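Local coordinates for glypican-1 (Homo sapiens, PDB 4YWT), which bears heparan sulfate chains at the cell surface, binds alpha-4(V) collagen through them and takes part in Schwann cell myelination, at residues Q36-K41 against E74-R79; D47-E52 against S70-N75; I60-Y65 against H257-P262; M250-C255 against D269-V274. The protein carries 3 engineered substitutions. All blocks are in the same frame, centred on the assembly; numbering follows the deposited sequence.

How the interactions relate
Residues 36-41, at and just past the end of helix 32-39, meet the start of the long helix 70-129 in interaction 1, closing a loop of some thirty residues. Interaction 2 starts inside that loop, from the coil 47-52, and ends on an overlapping stretch of the same helix, the two contacts sharing E74 and N75. Interaction 3 crosses both, because it starts from 60-65, inside their loops, and ends at 257-262. Interaction 4 is in series with the first two but crosses interaction 3, and the C61-C255 disulfide joins these crossing contacts. Together they tie the N-terminal segment and helix 70-129 to helices 243-253, 255-258 and 268-278 at one end of the elongated molecule.

Interaction 1 of 4, residues Q36-K41 against E74-R79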
loop_
_atom_site.group_PDB
_atom_site.type_symbol
_atom_site.label_atom_id
_atom_site.label_comp_id
_atom_site.label_asym_id
_atom_site.label_seq_id
_atom_site.Cartn_x
_atom_site.Cartn_y
_atom_site.Cartn_z
ATOM N N GLN A 36 -12.145 26.365 33.711
ATOM C CA GLN A 36 -11.090 25.413 34.038
ATOM C C GLN A 36 -10.611 24.648 32.806
ATOM O O GLN A 36 -9.412 24.443 32.627
ATOM C CB GLN A 36 -11.566 24.429 35.112
ATOM C CG GLN A 36 -11.021 23.017 34.943
ATOM C CD GLN A 36 -11.402 22.100 36.085
ATOM O OE1 GLN A 36 -11.917 22.546 37.110
ATOM N NE2 GLN A 36 -11.152 20.807 35.912
ATOM N N ILE A 37 -11.548 24.232 31.957
ATOM C CA ILE A 37 -11.200 23.483 30.752
ATOM C C ILE A 37 -10.434 24.362 29.764
ATOM O O ILE A 37 -9.421 23.944 29.204
ATOM C CB ILE A 37 -12.454 22.901 30.070
ATOM C CG1 ILE A 37 -13.072 21.808 30.945
ATOM C CG2 ILE A 37 -12.111 22.334 28.703
ATOM C CD1 ILE A 37 -14.356 21.234 30.394
ATOM N N TYR A 38 -10.915 25.586 29.571
ATOM C CA TYR A 38 -10.273 26.545 28.677
ATOM C C TYR A 38 -8.885 26.935 29.179
ATOM O O TYR A 38 -7.995 27.247 28.389
ATOM C CB TYR A 38 -11.156 27.786 28.525
ATOM C CG TYR A 38 -10.606 28.872 27.629
ATOM C CD1 TYR A 38 -10.662 28.753 26.247
ATOM C CD2 TYR A 38 -10.060 30.030 28.164
ATOM C CE1 TYR A 38 -10.172 29.751 25.425
ATOM C CE2 TYR A 38 -9.573 31.034 27.352
ATOM C CZ TYR A 38 -9.631 30.890 25.983
ATOM O OH TYR A 38 -9.140 31.887 25.171
ATOM N N GLY A 39 -8.710 26.908 30.497
ATOM C CA GLY A 39 -7.444 27.268 31.112
ATOM C C GLY A 39 -6.421 26.149 31.079
ATOM O O GLY A 39 -5.235 26.386 30.847
ATOM N N ALA A 40 -6.882 24.922 31.307
ATOM C CA ALA A 40 -6.012 23.751 31.279
ATOM C C ALA A 40 -5.573 23.437 29.853
ATOM O O ALA A 40 -4.743 22.557 29.624
ATOM C CB ALA A 40 -6.716 22.551 31.895
ATOM N N LYS A 41 -6.140 24.165 28.898
ATOM C CA LYS A 41 -5.805 23.996 27.493
ATOM C C LYS A 41 -4.812 25.055 27.022
ATOM O O LYS A 41 -4.601 25.230 25.822
ATOM C CB LYS A 41 -7.074 24.036 26.641
ATOM C CG LYS A 41 -7.880 22.750 26.693
ATOM C CD LYS A 41 -9.142 22.846 25.856
ATOM C CE LYS A 41 -9.685 21.466 25.530
ATOM N NZ LYS A 41 -8.736 20.687 24.685
ATOM N N GLU A 74 -12.332 31.474 19.035
ATOM C CA GLU A 74 -11.244 31.332 18.073
ATOM C C GLU A 74 -10.196 30.329 18.556
ATOM O O GLU A 74 -9.799 29.423 17.813
ATOM C CB GLU A 74 -10.589 32.688 17.801
ATOM C CG GLU A 74 -11.450 33.640 16.985
ATOM C CD GLU A 74 -10.798 34.997 16.792
ATOM O OE1 GLU A 74 -9.826 35.301 17.515
ATOM O OE2 GLU A 74 -11.255 35.757 15.912
ATOM N N ASN A 75 -9.759 30.495 19.802
ATOM C CA ASN A 75 -8.769 29.604 20.400
ATOM C C ASN A 75 -9.215 28.143 20.390
ATOM O O ASN A 75 -8.454 27.253 20.005
ATOM C CB ASN A 75 -8.460 30.040 21.833
ATOM C CG ASN A 75 -7.524 31.233 21.891
ATOM O OD1 ASN A 75 -6.679 31.417 21.015
ATOM N ND2 ASN A 75 -7.667 32.049 22.929
ATOM N N LEU A 76 -10.452 27.905 20.813
ATOM C CA LEU A 76 -11.002 26.555 20.841
ATOM C C LEU A 76 -11.145 25.982 19.432
ATOM O O LEU A 76 -10.960 24.781 19.220
ATOM C CB LEU A 76 -12.352 26.542 21.560
ATOM C CG LEU A 76 -12.290 26.759 23.073
ATOM C CD1 LEU A 76 -13.688 26.850 23.664
ATOM C CD2 LEU A 76 -11.494 25.647 23.742
ATOM N N ALA A 77 -11.471 26.846 18.472
ATOM C CA ALA A 77 -11.545 26.436 17.072
ATOM C C ALA A 77 -10.184 25.935 16.589
ATOM O O ALA A 77 -10.065 24.814 16.072
ATOM C CB ALA A 77 -12.029 27.586 16.206
ATOM N N ASN A 78 -9.164 26.775 16.766
ATOM C CA ASN A 78 -7.786 26.405 16.457
ATOM C C ASN A 78 -7.400 25.082 17.107
ATOM O O ASN A 78 -6.797 24.209 16.471
ATOM C CB ASN A 78 -6.824 27.505 16.912
ATOM C CG ASN A 78 -6.366 28.393 15.771
ATOM O OD1 ASN A 78 -7.122 29.227 15.274
ATOM N ND2 ASN A 78 -5.114 28.224 15.358
ATOM N N ARG A 79 -7.767 24.941 18.378
ATOM C CA ARG A 79 -7.461 23.737 19.139
ATOM C C ARG A 79 -8.072 22.490 18.508
ATOM O O ARG A 79 -7.360 21.536 18.199
ATOM C CB ARG A 79 -7.946 23.876 20.581
ATOM C CG ARG A 79 -7.615 22.673 21.443
ATOM C CD ARG A 79 -6.119 22.407 21.423
ATOM N NE ARG A 79 -5.359 23.569 21.874
ATOM C CZ ARG A 79 -5.088 23.828 23.147
ATOM N NH1 ARG A 79 -5.505 22.996 24.091
ATOM N NH2 ARG A 79 -4.394 24.907 23.478
#
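N75 donates a hydrogen bond from ND2 to the hydroxyl OH of Y38, 2.7 Å long and fairly straight at 158°. The tyrosine oxygen lies almost in the amide plane, so the N-H is well aimed, while ring and amide planes are inclined to each other by 34°. The second polar link comes one helical turn on, where the guanidinium of R79 reaches the carbonyl O of K41 near its own plane. R79 NH1 makes a weak bond of 3.0 Å to K41 O; NH2 is modelled at a distance too short to be trusted in detail. Bends at chi2 and chi3 curl the arginine back to the end of the 36-41 segment. The K41 chain crosses beside it, with CB 3.2 Å from R79 NH1. Its ammonium NZ stands 4.0 Å from R79 NH1, a like-charge approach, but is hydrogen-bonded to Y254 and has a long, weak ion pair with E83. Between the two polar links lies the packing: L76 CD2 sits at the edge of the Y38 ring, 4.1 Å from Y38 CD1, and also touches K41 CD at 4.2 Å. The crowding of K41 and R79 is probably tolerated because a backbone carbonyl and the partners of NZ offset their positive charges, leaving helix 32-39 and the turn after it joined to helix 70-129 by polar bonds around a small apolar strip.

Interaction 2 of 4, residues D47-E52 against S70-N75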
loop_
_atom_site.group_PDB
_atom_site.type_symbol
_atom_site.label_atom_id
_atom_site.label_comp_id
_atom_site.label_asym_id
_atom_site.label_seq_id
_atom_site.Cartn_x
_atom_site.Cartn_y
_atom_site.Cartn_z
ATOM N N ASP A 47 -9.714 35.499 30.106
ATOM C CA ASP A 47 -10.591 35.646 28.950
ATOM C C ASP A 47 -11.978 35.067 29.202
ATOM O O ASP A 47 -12.917 35.346 28.456
ATOM C CB ASP A 47 -9.978 34.982 27.714
ATOM C CG ASP A 47 -8.693 35.651 27.269
ATOM O OD1 ASP A 47 -8.637 36.897 27.282
ATOM O OD2 ASP A 47 -7.751 34.931 26.874
ATOM N N VAL A 48 -12.108 34.260 30.250
ATOM C CA VAL A 48 -13.379 33.614 30.551
ATOM C C VAL A 48 -14.289 34.500 31.391
ATOM O O VAL A 48 -13.922 34.904 32.495
ATOM C CB VAL A 48 -13.179 32.282 31.290
ATOM C CG1 VAL A 48 -14.529 31.657 31.619
ATOM C CG2 VAL A 48 -12.337 31.334 30.455
ATOM N N PRO A 49 -15.484 34.806 30.866
ATOM C CA PRO A 49 -16.479 35.570 31.621
ATOM C C PRO A 49 -16.879 34.866 32.911
ATOM O O PRO A 49 -17.027 33.643 32.944
ATOM C CB PRO A 49 -17.666 35.668 30.653
ATOM C CG PRO A 49 -17.436 34.603 29.637
ATOM C CD PRO A 49 -15.953 34.479 29.511
ATOM N N GLN A 50 -17.041 35.662 33.960
ATOM C CA GLN A 50 -17.376 35.191 35.297
ATOM C C GLN A 50 -18.655 34.362 35.308
ATOM O O GLN A 50 -18.713 33.303 35.932
ATOM C CB GLN A 50 -17.512 36.377 36.264
ATOM C CG GLN A 50 -18.241 37.619 35.716
ATOM C CD GLN A 50 -17.487 38.341 34.606
ATOM O OE1 GLN A 50 -16.278 38.557 34.698
ATOM N NE2 GLN A 50 -18.199 38.702 33.543
ATOM N N ALA A 51 -19.679 34.849 34.618
ATOM C CA ALA A 51 -20.922 34.104 34.488
ATOM C C ALA A 51 -21.356 34.044 33.029
ATOM O O ALA A 51 -20.701 34.610 32.154
ATOM C CB ALA A 51 -22.014 34.730 35.344
ATOM N N GLU A 52 -22.465 33.358 32.780
ATOM C CA GLU A 52 -22.968 33.166 31.427
ATOM C C GLU A 52 -23.397 34.500 30.820
ATOM O O GLU A 52 -24.201 35.225 31.405
ATOM C CB GLU A 52 -24.132 32.174 31.449
ATOM C CG GLU A 52 -24.591 31.669 30.099
ATOM C CD GLU A 52 -25.474 30.442 30.227
ATOM O OE1 GLU A 52 -26.624 30.475 29.744
ATOM O OE2 GLU A 52 -25.013 29.443 30.821
ATOM N N SER A 70 -14.990 35.963 22.048
ATOM C CA SER A 70 -14.448 35.838 20.698
ATOM C C SER A 70 -13.092 35.136 20.712
ATOM O O SER A 70 -12.860 34.192 19.951
ATOM C CB SER A 70 -14.324 37.215 20.043
ATOM O OG SER A 70 -13.933 37.103 18.686
ATOM N N GLU A 71 -12.208 35.602 21.590
ATOM C CA GLU A 71 -10.890 35.004 21.757
ATOM C C GLU A 71 -11.007 33.533 22.146
ATOM O O GLU A 71 -10.264 32.687 21.645
ATOM C CB GLU A 71 -10.084 35.767 22.810
ATOM C CG GLU A 71 -9.729 37.191 22.405
ATOM C CD GLU A 71 -9.297 38.045 23.584
ATOM O OE1 GLU A 71 -8.742 37.486 24.552
ATOM O OE2 GLU A 71 -9.508 39.276 23.540
ATOM N N MET A 72 -11.951 33.237 23.035
ATOM C CA MET A 72 -12.199 31.867 23.466
ATOM C C MET A 72 -12.653 30.987 22.307
ATOM O O MET A 72 -12.127 29.892 22.107
ATOM C CB MET A 72 -13.246 31.831 24.582
ATOM C CG MET A 72 -12.785 32.436 25.896
ATOM S SD MET A 72 -14.038 32.294 27.184
ATOM C CE MET A 72 -14.233 30.515 27.268
ATOM N N GLU A 73 -13.631 31.474 21.549
ATOM C CA GLU A 73 -14.177 30.729 20.421
ATOM C C GLU A 73 -13.099 30.443 19.381
ATOM O O GLU A 73 -12.960 29.310 18.909
ATOM C CB GLU A 73 -15.339 31.497 19.782
ATOM C CG GLU A 73 -16.348 30.613 19.058
ATOM C CD GLU A 73 -17.293 31.407 18.174
ATOM O OE1 GLU A 73 -16.931 32.533 17.773
ATOM O OE2 GLU A 73 -18.400 30.906 17.883
ATOM N N GLU A 74 -12.332 31.474 19.035
ATOM C CA GLU A 74 -11.244 31.332 18.073
ATOM C C GLU A 74 -10.196 30.329 18.556
ATOM O O GLU A 74 -9.799 29.423 17.813
ATOM C CB GLU A 74 -10.589 32.688 17.801
ATOM C CG GLU A 74 -11.450 33.640 16.985
ATOM C CD GLU A 74 -10.798 34.997 16.792
ATOM O OE1 GLU A 74 -9.826 35.301 17.515
ATOM O OE2 GLU A 74 -11.255 35.757 15.912
ATOM N N ASN A 75 -9.759 30.495 19.802
ATOM C CA ASN A 75 -8.769 29.604 20.400
ATOM C C ASN A 75 -9.215 28.143 20.390
ATOM O O ASN A 75 -8.454 27.253 20.005
ATOM C CB ASN A 75 -8.460 30.040 21.833
ATOM C CG ASN A 75 -7.524 31.233 21.891
ATOM O OD1 ASN A 75 -6.679 31.417 21.015
ATOM N ND2 ASN A 75 -7.667 32.049 22.929
#
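M72 reaches from helix 70-129 into the backbone of the coil 47-52, and its thioether makes the tight part of this contact. The sulfur SD lies 3.5 Å from the carbonyl O of D47, 3.7 Å from V48 CA and 3.7 Å from P49 CD, so three consecutive residues wrap one atom. The chain is straight as far as SD and turns at chi3 (60°), which brings the methyl CE of M72 against V48 CG2 at 3.8 Å; the valine and methionine side chains cross at about a right angle. Y38 of helix 32-39 also packs on M72, V48 and D47, so that the methionine is buried among three parts of the chain. The D47 carbonyl has a weak hydrogen bond from T69 OG1, just ahead of the helix.

One residue earlier on the helix the contact is looser and faces solvent. E71 is exposed, and the carboxylates of D47 and E71 meet with their planes turned 85° apart. D47 OD1 and E71 OE1 are modelled at 2.8 Å, although both are acceptors. Such closeness might reflect a shared proton or imprecision in the model, and its detail is doubtful. The apolar half therefore carries the contact, and the acidic half adds little that can be relied on. A coil laid over the first turn of a very long helix in this way belongs to the cysteine-rich N-terminal lobe of the predominantly helical glypican fold.

Interaction 3 of 4, residues I60-Y65 against H257-P262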
loop_
_atom_site.group_PDB
_atom_site.type_symbol
_atom_site.label_atom_id
_atom_site.label_comp_id
_atom_site.label_asym_id
_atom_site.label_seq_id
_atom_site.Cartn_x
_atom_site.Cartn_y
_atom_site.Cartn_z
ATOM N N ILE A 60 -19.200 31.074 15.102
ATOM C CA ILE A 60 -19.392 29.662 14.775
ATOM C C ILE A 60 -20.521 29.012 15.573
ATOM O O ILE A 60 -21.524 28.585 15.001
ATOM C CB ILE A 60 -18.099 28.854 15.002
ATOM C CG1 ILE A 60 -16.944 29.460 14.202
ATOM C CG2 ILE A 60 -18.306 27.396 14.622
ATOM C CD1 ILE A 60 -15.577 29.103 14.738
ATOM N N CYS A 61 -20.339 28.919 16.888
ATOM C CA CYS A 61 -21.346 28.327 17.764
ATOM C C CYS A 61 -22.686 29.036 17.611
ATOM O O CYS A 61 -22.724 30.255 17.435
ATOM C CB CYS A 61 -20.889 28.376 19.225
ATOM S SG CYS A 61 -19.346 27.499 19.560
ATOM N N PRO A 62 -23.788 28.269 17.667
ATOM C CA PRO A 62 -25.136 28.837 17.560
ATOM C C PRO A 62 -25.337 29.953 18.572
ATOM O O PRO A 62 -24.993 29.781 19.741
ATOM C CB PRO A 62 -26.048 27.646 17.862
ATOM C CG PRO A 62 -25.242 26.457 17.485
ATOM C CD PRO A 62 -23.820 26.804 17.819
ATOM N N GLN A 63 -25.867 31.086 18.127
ATOM C CA GLN A 63 -25.953 32.249 18.994
ATOM C C GLN A 63 -26.988 32.043 20.093
ATOM O O GLN A 63 -28.157 31.754 19.836
ATOM C CB GLN A 63 -26.260 33.503 18.176
ATOM C CG GLN A 63 -25.006 34.139 17.589
ATOM C CD GLN A 63 -25.278 34.981 16.360
ATOM O OE1 GLN A 63 -26.429 35.194 15.979
ATOM N NE2 GLN A 63 -24.213 35.467 15.730
ATOM N N GLY A 64 -26.522 32.199 21.326
ATOM C CA GLY A 64 -27.309 31.958 22.517
ATOM C C GLY A 64 -26.397 32.261 23.686
ATOM O O GLY A 64 -25.228 32.583 23.482
ATOM N N TYR A 65 -26.908 32.156 24.906
ATOM C CA TYR A 65 -26.118 32.529 26.072
ATOM C C TYR A 65 -24.929 31.593 26.255
ATOM O O TYR A 65 -25.079 30.371 26.295
ATOM C CB TYR A 65 -26.999 32.557 27.318
ATOM C CG TYR A 65 -27.932 33.743 27.315
ATOM C CD1 TYR A 65 -27.440 35.032 27.462
ATOM C CD2 TYR A 65 -29.298 33.579 27.128
ATOM C CE1 TYR A 65 -28.280 36.125 27.446
ATOM C CE2 TYR A 65 -30.149 34.668 27.107
ATOM C CZ TYR A 65 -29.634 35.939 27.268
ATOM O OH TYR A 65 -30.473 37.029 27.251
ATOM N N HIS A 257 -19.296 23.041 25.050
ATOM C CA HIS A 257 -18.709 23.775 26.162
ATOM C C HIS A 257 -19.252 25.199 26.208
ATOM O O HIS A 257 -19.673 25.680 27.259
ATOM C CB HIS A 257 -17.181 23.802 26.052
ATOM C CG HIS A 257 -16.540 22.448 26.107
ATOM N ND1 HIS A 257 -17.041 21.355 25.433
ATOM C CD2 HIS A 257 -15.432 22.015 26.754
ATOM C CE1 HIS A 257 -16.271 20.307 25.665
ATOM N NE2 HIS A 257 -15.289 20.680 26.465
ATOM N N CYS A 258 -19.249 25.860 25.056
ATOM C CA CYS A 258 -19.662 27.255 24.974
ATOM C C CYS A 258 -21.145 27.450 25.282
ATOM O O CYS A 258 -21.531 28.475 25.838
ATOM C CB CYS A 258 -19.341 27.820 23.588
ATOM S SG CYS A 258 -17.576 28.057 23.278
ATOM N N LEU A 259 -21.972 26.471 24.930
ATOM C CA LEU A 259 -23.413 26.602 25.126
ATOM C C LEU A 259 -23.886 26.014 26.453
ATOM O O LEU A 259 -25.073 25.752 26.634
ATOM C CB LEU A 259 -24.173 25.949 23.971
ATOM C CG LEU A 259 -24.013 26.612 22.600
ATOM C CD1 LEU A 259 -25.103 26.139 21.651
ATOM C CD2 LEU A 259 -24.021 28.130 22.720
ATOM N N GLY A 260 -22.954 25.806 27.376
ATOM C CA GLY A 260 -23.312 25.453 28.736
ATOM C C GLY A 260 -23.364 23.977 29.084
ATOM O O GLY A 260 -23.873 23.611 30.144
ATOM N N VAL A 261 -22.842 23.125 28.207
ATOM C CA VAL A 261 -22.814 21.690 28.481
ATOM C C VAL A 261 -21.462 21.060 28.134
ATOM O O VAL A 261 -21.363 20.258 27.206
ATOM C CB VAL A 261 -23.940 20.952 27.717
ATOM C CG1 VAL A 261 -25.265 21.104 28.448
ATOM C CG2 VAL A 261 -24.060 21.471 26.289
ATOM N N PRO A 262 -20.413 21.408 28.899
ATOM C CA PRO A 262 -19.063 20.906 28.615
ATOM C C PRO A 262 -18.929 19.403 28.853
ATOM O O PRO A 262 -18.042 18.767 28.283
ATOM C CB PRO A 262 -18.187 21.692 29.594
ATOM C CG PRO A 262 -19.094 22.004 30.731
ATOM C CD PRO A 262 -20.446 22.238 30.117
#
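C61 and C258 bring two disulfides side by side where helix 255-258 ends in a Schellman motif. G260, at a positive phi of 94°, is the C-prime residue; its N hydrogen-bonds back to H257 O, and V261 N returns to A256 O, which ends the helix. The coil 60-65 packs beside that end.

The sulfur contacts come first. C61 and C258 are not partners of each other but neighbours: the two disulfides, C61-C255 and C258-C68, tie the loop running up to helix 70-129 to both ends of helix 255-258, and their sulfurs pack together here. C61 SG rests 4.0 Å from C258 CB and 4.2 Å from C258 SG.

Apolar packing makes up the rest of the side-chain contact. L259, the first residue beyond the helix, has its CG beside the backbone N (chi1 -66°), which brings its branched end to the proline ring. P62 and L259 cross at about a right angle, with the leucine methyl L259 CD1 4.1 Å from P62 CD and similarly close to CB and CG of the same ring.

Polar support comes from the flanks of the segments: C258 O accepts a hydrogen bond from T66 OG1, the backbones of C258 and C67 are hydrogen-bonded, and E73 holds the amides of I60 and C61. The other leucine methyl, L259 CD2, presses against the backbone rather than the ring, 3.5 Å from the carbonyl O of P62.

Interaction 4 of 4, residues M250-C255 against D269-V274; sequences MKLVYC and DYCRNV
Y270 extends from helix 268-278 across to helix 243-253, meeting L252 and K251 one after the other. From CB, the chi1 of 179° sets the ring anti to the backbone N and lays it alongside L252, the two side chains running past each other in opposite directions. Y270 CG is 4.0 Å from L252 CD1. At the next atoms, CD2 and CE2 of the ring, the same methyl comes closest, L252 CD1 lying 3.6 Å from Y270 CD2. It lies over one face of the ring, 3.8 Å from the centroid and 20° off the ring normal, a clear CH-pi contact. Y270 CZ and CE2 come near L252 CA as well. The hydroxyl, at the tip, ends against the flank of K251, whose aliphatic CG is 3.3 Å from Y270 OH; the two side chains cross at about a right angle. K251 NZ is 3.6 Å from Y270 OH.

The same methyl, L252 CD1, also touches C271 CA at 3.6 Å and V274 CG2 at 4.1 Å, while L252 CD2 faces C271 SG at 4.0 Å. The ring of Y423 also meets that of Y270. C271 is crosslinked to C400, and C255, at the end of the other segment, to C61, so each side of the contact is anchored to a further part of the chain.

The joint between the helices is thus largely buried and mainly apolar, the hydroxyl end beside K251 being the exception, and its cohesion probably depends on dispersion, one CH-pi contact and the close fit of L252 more than on any polar bond.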
loop_
_atom_site.group_PDB
_atom_site.type_symbol
_atom_site.label_atom_id
_atom_site.label_comp_id
_atom_site.label_asym_id
_atom_site.label_seq_id
_atom_site.Cartn_x
_atom_site.Cartn_y
_atom_site.Cartn_z
ATOM N N MET A 250 -15.239 22.753 15.102
ATOM C CA MET A 250 -15.414 23.601 16.276
ATOM C C MET A 250 -16.823 23.440 16.837
ATOM O O MET A 250 -17.010 23.316 18.048
ATOM C CB MET A 250 -15.146 25.069 15.941
ATOM C CG MET A 250 -15.592 26.033 17.031
ATOM S SD MET A 250 -14.892 25.623 18.642
ATOM C CE MET A 250 -15.874 26.662 19.721
ATOM N N LYS A 251 -17.809 23.433 15.947
ATOM C CA LYS A 251 -19.197 23.236 16.342
ATOM C C LYS A 251 -19.392 21.855 16.956
ATOM O O LYS A 251 -20.137 21.688 17.921
ATOM C CB LYS A 251 -20.126 23.419 15.140
ATOM C CG LYS A 251 -21.607 23.337 15.474
ATOM C CD LYS A 251 -22.441 24.118 14.469
ATOM C CE LYS A 251 -23.911 24.138 14.859
ATOM N NZ LYS A 251 -24.551 22.802 14.706
ATOM N N LEU A 252 -18.703 20.872 16.389
ATOM C CA LEU A 252 -18.797 19.491 16.842
ATOM C C LEU A 252 -18.256 19.288 18.255
ATOM O O LEU A 252 -18.876 18.610 19.074
ATOM C CB LEU A 252 -18.047 18.572 15.876
ATOM C CG LEU A 252 -17.966 17.098 16.277
ATOM C CD1 LEU A 252 -19.334 16.447 16.174
ATOM C CD2 LEU A 252 -16.942 16.353 15.428
ATOM N N VAL A 253 -17.101 19.882 18.537
ATOM C CA VAL A 253 -16.359 19.559 19.749
ATOM C C VAL A 253 -16.606 20.520 20.913
ATOM O O VAL A 253 -17.025 20.096 21.991
ATOM C CB VAL A 253 -14.843 19.519 19.469
ATOM C CG1 VAL A 253 -14.080 19.144 20.727
ATOM C CG2 VAL A 253 -14.536 18.540 18.346
ATOM N N TYR A 254 -16.348 21.806 20.700
ATOM C CA TYR A 254 -16.293 22.753 21.810
ATOM C C TYR A 254 -17.482 23.704 21.904
ATOM O O TYR A 254 -17.540 24.535 22.808
ATOM C CB TYR A 254 -14.999 23.563 21.726
ATOM C CG TYR A 254 -13.765 22.726 21.958
ATOM C CD1 TYR A 254 -13.671 21.891 23.064
ATOM C CD2 TYR A 254 -12.705 22.752 21.063
ATOM C CE1 TYR A 254 -12.548 21.115 23.280
ATOM C CE2 TYR A 254 -11.578 21.980 21.270
ATOM C CZ TYR A 254 -11.505 21.162 22.379
ATOM O OH TYR A 254 -10.385 20.392 22.587
ATOM N N CYS A 255 -18.432 23.588 20.982
ATOM C CA CYS A 255 -19.640 24.401 21.067
ATOM C C CYS A 255 -20.549 23.891 22.180
ATOM O O CYS A 255 -21.399 24.626 22.685
ATOM C CB CYS A 255 -20.386 24.422 19.734
ATOM S SG CYS A 255 -19.879 25.769 18.640
ATOM N N ASP A 269 -23.367 9.708 15.093
ATOM C CA ASP A 269 -23.800 10.013 13.730
ATOM C C ASP A 269 -23.508 11.465 13.353
ATOM O O ASP A 269 -23.214 11.770 12.195
ATOM C CB ASP A 269 -25.291 9.713 13.564
ATOM C CG ASP A 269 -25.589 8.224 13.557
ATOM O OD1 ASP A 269 -24.634 7.428 13.431
ATOM O OD2 ASP A 269 -26.776 7.850 13.668
ATOM N N TYR A 270 -23.599 12.353 14.336
ATOM C CA TYR A 270 -23.250 13.758 14.158
ATOM C C TYR A 270 -21.775 13.881 13.767
ATOM O O TYR A 270 -21.433 14.432 12.712
ATOM C CB TYR A 270 -23.547 14.534 15.448
ATOM C CG TYR A 270 -23.207 16.008 15.422
ATOM C CD1 TYR A 270 -23.207 16.730 14.234
ATOM C CD2 TYR A 270 -22.890 16.681 16.596
ATOM C CE1 TYR A 270 -22.893 18.077 14.217
ATOM C CE2 TYR A 270 -22.575 18.026 16.588
ATOM C CZ TYR A 270 -22.580 18.719 15.398
ATOM O OH TYR A 270 -22.266 20.059 15.389
ATOM N N CYS A 271 -20.915 13.349 14.631
ATOM C CA CYS A 271 -19.476 13.303 14.394
ATOM C C CYS A 271 -19.152 12.705 13.028
ATOM O O CYS A 271 -18.275 13.197 12.311
ATOM C CB CYS A 271 -18.793 12.495 15.501
ATOM S SG CYS A 271 -16.999 12.342 15.356
ATOM N N ARG A 272 -19.874 11.649 12.670
ATOM C CA ARG A 272 -19.630 10.947 11.420
ATOM C C ARG A 272 -20.032 11.775 10.206
ATOM O O ARG A 272 -19.348 11.747 9.190
ATOM C CB ARG A 272 -20.363 9.607 11.409
ATOM C CG ARG A 272 -19.452 8.429 11.698
ATOM C CD ARG A 272 -20.212 7.274 12.313
ATOM N NE ARG A 272 -19.571 6.808 13.539
ATOM C CZ ARG A 272 -20.114 5.936 14.382
ATOM N NH1 ARG A 272 -19.457 5.570 15.473
ATOM N NH2 ARG A 272 -21.314 5.431 14.133
ATOM N N ASN A 273 -21.134 12.510 10.308
ATOM C CA ASN A 273 -21.520 13.402 9.222
ATOM C C ASN A 273 -20.515 14.534 9.072
ATOM O O ASN A 273 -20.142 14.904 7.951
ATOM C CB ASN A 273 -22.924 13.961 9.443
ATOM C CG ASN A 273 -23.989 13.139 8.750
ATOM O OD1 ASN A 273 -23.702 12.081 8.192
ATOM N ND2 ASN A 273 -25.223 13.623 8.772
ATOM N N VAL A 274 -20.061 15.065 10.203
ATOM C CA VAL A 274 -19.048 16.116 10.180
ATOM C C VAL A 274 -17.770 15.644 9.489
ATOM O O VAL A 274 -17.288 16.291 8.558
ATOM C CB VAL A 274 -18.698 16.605 11.596
ATOM C CG1 VAL A 274 -17.514 17.559 11.548
ATOM C CG2 VAL A 274 -19.903 17.276 12.239
#